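Potential RNA-dependent RNA polymerase (PDB 5I62) catalyses template-directed RNA synthesis from ribonucleoside triphosphates, probably serving both transcription and replication of the double-stranded RNA genome of a human picobirnavirus. Local coordinates at residues 47-58 and 457-466. Residues are numbered along the deposited sequence; the frame is centred on the assembly and turned at random.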
loop_
_atom_site.group_PDB
_atom_site.type_symbol
_atom_site.label_atom_id
_atom_site.label_comp_id
_atom_site.label_asym_id
_atom_site.label_seq_id
_atom_site.Cartn_x
_atom_site.Cartn_y
_atom_site.Cartn_z
ATOM N N ILE A 47 5.431 24.896 12.818
ATOM C CA ILE A 47 4.452 23.951 13.355
ATOM C C ILE A 47 5.167 22.803 14.046
ATOM O O ILE A 47 4.894 22.478 15.208
ATOM C CB ILE A 47 3.531 23.421 12.241
ATOM C CG1 ILE A 47 2.717 24.557 11.616
ATOM C CG2 ILE A 47 2.617 22.315 12.797
ATOM C CD1 ILE A 47 2.240 24.232 10.229
ATOM N N CYS A 48 6.096 22.167 13.334
ATOM C CA CYS A 48 6.794 21.018 13.901
ATOM C C CYS A 48 7.606 21.420 15.124
ATOM O O CYS A 48 7.595 20.723 16.145
ATOM C CB CYS A 48 7.685 20.384 12.837
ATOM S SG CYS A 48 6.751 19.515 11.537
ATOM N N ASP A 49 8.307 22.560 15.043
ATOM C CA ASP A 49 9.130 23.006 16.166
ATOM C C ASP A 49 8.283 23.214 17.415
ATOM O O ASP A 49 8.692 22.852 18.527
ATOM C CB ASP A 49 9.870 24.294 15.799
ATOM C CG ASP A 49 11.023 24.063 14.821
ATOM O OD1 ASP A 49 11.360 22.890 14.541
ATOM O OD2 ASP A 49 11.592 25.064 14.323
ATOM N N GLU A 50 7.091 23.791 17.245
ATOM C CA GLU A 50 6.225 24.069 18.385
ATOM C C GLU A 50 5.734 22.779 19.034
ATOM O O GLU A 50 5.752 22.639 20.267
ATOM C CB GLU A 50 5.048 24.942 17.941
ATOM C CG GLU A 50 4.270 25.512 19.103
ATOM C CD GLU A 50 5.084 26.549 19.875
ATOM O OE1 GLU A 50 4.682 26.909 21.004
ATOM O OE2 GLU A 50 6.126 27.006 19.350
ATOM N N TRP A 51 5.293 21.820 18.221
ATOM C CA TRP A 51 4.861 20.546 18.786
ATOM C C TRP A 51 6.034 19.805 19.424
ATOM O O TRP A 51 5.868 19.130 20.446
ATOM C CB TRP A 51 4.194 19.671 17.726
ATOM C CG TRP A 51 3.953 18.279 18.244
ATOM C CD1 TRP A 51 4.511 17.116 17.784
ATOM C CD2 TRP A 51 3.131 17.916 19.354
ATOM N NE1 TRP A 51 4.074 16.047 18.541
ATOM C CE2 TRP A 51 3.228 16.511 19.511
ATOM C CE3 TRP A 51 2.318 18.639 20.232
ATOM C CZ2 TRP A 51 2.539 15.821 20.502
ATOM C CZ3 TRP A 51 1.640 17.954 21.225
ATOM C CH2 TRP A 51 1.754 16.554 21.351
ATOM N N TYR A 52 7.232 19.938 18.841
ATOM C CA TYR A 52 8.399 19.223 19.353
ATOM C C TYR A 52 8.709 19.616 20.790
ATOM O O TYR A 52 9.175 18.787 21.582
ATOM C CB TYR A 52 9.613 19.488 18.470
ATOM C CG TYR A 52 10.678 18.420 18.588
ATOM C CD1 TYR A 52 11.486 18.329 19.716
ATOM C CD2 TYR A 52 10.833 17.466 17.591
ATOM C CE1 TYR A 52 12.445 17.330 19.836
ATOM C CE2 TYR A 52 11.792 16.473 17.689
ATOM C CZ TYR A 52 12.596 16.410 18.813
ATOM O OH TYR A 52 13.547 15.422 18.912
ATOM N N LYS A 53 8.463 20.883 21.146
ATOM C CA LYS A 53 8.700 21.322 22.518
ATOM C C LYS A 53 7.951 20.471 23.530
ATOM O O LYS A 53 8.423 20.296 24.656
ATOM C CB LYS A 53 8.296 22.781 22.700
ATOM C CG LYS A 53 9.120 23.780 21.935
ATOM C CD LYS A 53 8.597 25.182 22.229
ATOM C CE LYS A 53 9.164 26.198 21.276
ATOM N NZ LYS A 53 8.552 27.536 21.504
ATOM N N LYS A 54 6.780 19.953 23.159
ATOM C CA LYS A 54 5.994 19.108 24.046
ATOM C C LYS A 54 6.229 17.611 23.805
ATOM O O LYS A 54 6.206 16.823 24.761
ATOM C CB LYS A 54 4.499 19.390 23.897
ATOM C CG LYS A 54 4.001 20.468 23.108
ATOM C CD LYS A 54 2.506 20.674 23.309
ATOM C CE LYS A 54 2.148 21.666 22.258
ATOM N NZ LYS A 54 0.773 21.889 22.402
ATOM N N LEU A 55 6.458 17.206 22.548
ATOM C CA LEU A 55 6.773 15.808 22.253
ATOM C C LEU A 55 7.961 15.336 23.074
ATOM O O LEU A 55 7.939 14.244 23.654
ATOM C CB LEU A 55 7.075 15.638 20.767
ATOM C CG LEU A 55 7.313 14.192 20.315
ATOM C CD1 LEU A 55 6.094 13.354 20.633
ATOM C CD2 LEU A 55 7.651 14.118 18.832
ATOM N N VAL A 56 8.983 16.186 23.169
ATOM C CA VAL A 56 10.267 15.840 23.753
ATOM C C VAL A 56 10.124 15.358 25.192
ATOM O O VAL A 56 11.013 14.673 25.705
ATOM C CB VAL A 56 11.195 17.060 23.635
ATOM C CG1 VAL A 56 10.950 18.037 24.782
ATOM C CG2 VAL A 56 12.644 16.637 23.547
ATOM N N SER A 57 9.000 15.669 25.841
ATOM C CA SER A 57 8.729 15.225 27.200
ATOM C C SER A 57 8.676 13.702 27.347
ATOM O O SER A 57 8.783 13.199 28.472
ATOM C CB SER A 57 7.418 15.852 27.672
ATOM O OG SER A 57 6.302 15.234 27.054
ATOM N N ILE A 58 8.492 12.954 26.256
ATOM C CA ILE A 58 8.459 11.493 26.370
ATOM C C ILE A 58 9.834 10.850 26.271
ATOM O O ILE A 58 9.938 9.628 26.435
ATOM C CB ILE A 58 7.585 10.830 25.286
ATOM C CG1 ILE A 58 8.219 11.060 23.915
ATOM C CG2 ILE A 58 6.171 11.356 25.332
ATOM C CD1 ILE A 58 7.550 10.367 22.754
ATOM N N HIS A 457 -0.916 7.137 20.934
ATOM C CA HIS A 457 0.277 7.875 21.296
ATOM C C HIS A 457 0.150 8.352 22.736
ATOM O O HIS A 457 -0.937 8.755 23.161
ATOM C CB HIS A 457 0.443 9.061 20.344
ATOM C CG HIS A 457 1.802 9.689 20.335
ATOM N ND1 HIS A 457 2.244 10.527 21.334
ATOM C CD2 HIS A 457 2.801 9.633 19.422
ATOM C CE1 HIS A 457 3.462 10.950 21.044
ATOM N NE2 HIS A 457 3.822 10.423 19.888
ATOM N N PRO A 458 1.228 8.324 23.511
ATOM C CA PRO A 458 1.141 8.804 24.901
ATOM C C PRO A 458 0.663 10.245 25.018
ATOM O O PRO A 458 0.052 10.602 26.031
ATOM C CB PRO A 458 2.576 8.637 25.423
ATOM C CG PRO A 458 3.439 8.591 24.198
ATOM C CD PRO A 458 2.590 7.892 23.150
ATOM N N LEU A 459 0.905 11.078 24.000
ATOM C CA LEU A 459 0.567 12.499 24.038
ATOM C C LEU A 459 -0.597 12.842 23.116
ATOM O O LEU A 459 -0.700 13.970 22.631
ATOM C CB LEU A 459 1.779 13.346 23.673
ATOM C CG LEU A 459 2.963 13.286 24.634
ATOM C CD1 LEU A 459 4.069 14.185 24.115
ATOM C CD2 LEU A 459 2.542 13.693 26.034
ATOM N N LYS A 460 -1.488 11.883 22.867
ATOM C CA LYS A 460 -2.519 12.102 21.862
ATOM C C LYS A 460 -3.458 13.237 22.259
ATOM O O LYS A 460 -3.955 13.963 21.393
ATOM C CB LYS A 460 -3.297 10.824 21.623
ATOM C CG LYS A 460 -3.974 10.308 22.861
ATOM C CD LYS A 460 -4.646 8.996 22.575
ATOM C CE LYS A 460 -5.231 8.399 23.843
ATOM N NZ LYS A 460 -6.405 7.557 23.523
ATOM N N GLU A 461 -3.722 13.402 23.561
ATOM C CA GLU A 461 -4.648 14.454 23.977
ATOM C C GLU A 461 -4.030 15.830 23.792
ATOM O O GLU A 461 -4.705 16.764 23.340
ATOM C CB GLU A 461 -5.075 14.264 25.435
ATOM C CG GLU A 461 -5.778 12.956 25.720
ATOM C CD GLU A 461 -7.162 12.862 25.072
ATOM O OE1 GLU A 461 -7.650 13.862 24.486
ATOM O OE2 GLU A 461 -7.763 11.765 25.134
ATOM N N GLU A 462 -2.754 15.979 24.169
ATOM C CA GLU A 462 -2.043 17.218 23.891
ATOM C C GLU A 462 -1.948 17.450 22.394
ATOM O O GLU A 462 -2.118 18.579 21.917
ATOM C CB GLU A 462 -0.648 17.187 24.510
ATOM C CG GLU A 462 -0.632 17.168 26.037
ATOM C CD GLU A 462 -0.816 15.773 26.632
ATOM O OE1 GLU A 462 -1.184 14.824 25.899
ATOM O OE2 GLU A 462 -0.592 15.620 27.853
ATOM N N PHE A 463 -1.690 16.381 21.637
ATOM C CA PHE A 463 -1.580 16.516 20.196
ATOM C C PHE A 463 -2.890 17.009 19.595
ATOM O O PHE A 463 -2.885 17.881 18.718
ATOM C CB PHE A 463 -1.164 15.190 19.572
ATOM C CG PHE A 463 -0.895 15.290 18.106
ATOM C CD1 PHE A 463 0.216 15.985 17.650
ATOM C CD2 PHE A 463 -1.764 14.721 17.182
ATOM C CE1 PHE A 463 0.479 16.093 16.296
ATOM C CE2 PHE A 463 -1.507 14.821 15.817
ATOM C CZ PHE A 463 -0.380 15.512 15.377
ATOM N N LEU A 464 -4.022 16.487 20.082
ATOM C CA LEU A 464 -5.322 16.916 19.573
ATOM C C LEU A 464 -5.586 18.387 19.885
ATOM O O LEU A 464 -6.073 19.131 19.029
ATOM C CB LEU A 464 -6.423 16.041 20.155
ATOM C CG LEU A 464 -7.819 16.322 19.610
ATOM C CD1 LEU A 464 -7.872 16.107 18.092
ATOM C CD2 LEU A 464 -8.837 15.447 20.324
ATOM N N ASP A 465 -5.286 18.821 21.116
ATOM C CA ASP A 465 -5.451 20.229 21.458
ATOM C C ASP A 465 -4.560 21.100 20.581
ATOM O O ASP A 465 -4.969 22.177 20.139
ATOM C CB ASP A 465 -5.139 20.462 22.935
ATOM C CG ASP A 465 -6.187 19.855 23.868
ATOM O OD1 ASP A 465 -7.348 19.676 23.443
ATOM O OD2 ASP A 465 -5.842 19.552 25.032
ATOM N N PHE A 466 -3.342 20.636 20.302
ATOM C CA PHE A 466 -2.469 21.353 19.381
ATOM C C PHE A 466 -3.083 21.450 17.989
ATOM O O PHE A 466 -3.006 22.496 17.341
ATOM C CB PHE A 466 -1.107 20.661 19.307
ATOM C CG PHE A 466 -0.116 21.373 18.431
ATOM C CD1 PHE A 466 0.554 22.493 18.892
ATOM C CD2 PHE A 466 0.132 20.936 17.139
ATOM C CE1 PHE A 466 1.475 23.148 18.090
ATOM C CE2 PHE A 466 1.046 21.591 16.324
ATOM C CZ PHE A 466 1.720 22.699 16.802
#
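Trp51 lays its indole against Phe463 and Phe466 of helix 460-469, and the two phenyl rings meet it differently. Phe463 turns an edge to one indole face: its CD1 lies 3.6 Å from Trp51 CE2. Their planes stand at 71°, a T-shaped pair. Phe466 is inclined obliquely, neither stacked nor edge-on, and takes Trp51 CB over its own face in a CH-pi contact, with CB 19° off the ring normal. With CG anti to the backbone N, the indole projects far enough for CH2 to come within 3.5 Å of the backbone N of Phe463. Trp51 NE1 is hydrogen-bonded to Thr419, at the start of helix 419-427, whose Leu423 touches both Trp51 and Phe463. The short helical segments run nearly antiparallel (155°). Their axes approach to 10.9 Å, bridged largely by the Trp51-Phe463-Phe466 cluster. Phe466 packs as a knob into a hole formed by Ile47, Glu50, Trp51 and Lys54. The contact ties helix 44-55, from the N-terminal part of the polymerase chain, to helix 460-469, about 400 residues later. In the type I turn from His457 to Lys460, which leads into that helix with Leu459 at its N-cap, Leu459 N also makes a nearly straight bond to His457 ND1 (3.0 Å), close to the imidazole plane; NE2 of that ring bonds to Glu69. Leu55 CD1 meets the imidazole edge at His457 CE1 (3.6 Å), while Leu459 CD1 approaches Ile58 CG2 (3.7 Å). The looser border is partly exposed: Lys54, extended beyond CG, crosses Phe466 at a slant and brings NZ 3.6 Å from CD1 of that ring, whereas Glu50 touches with CG and turns its carboxylate back to Lys53 of its own helix in a weak salt bridge.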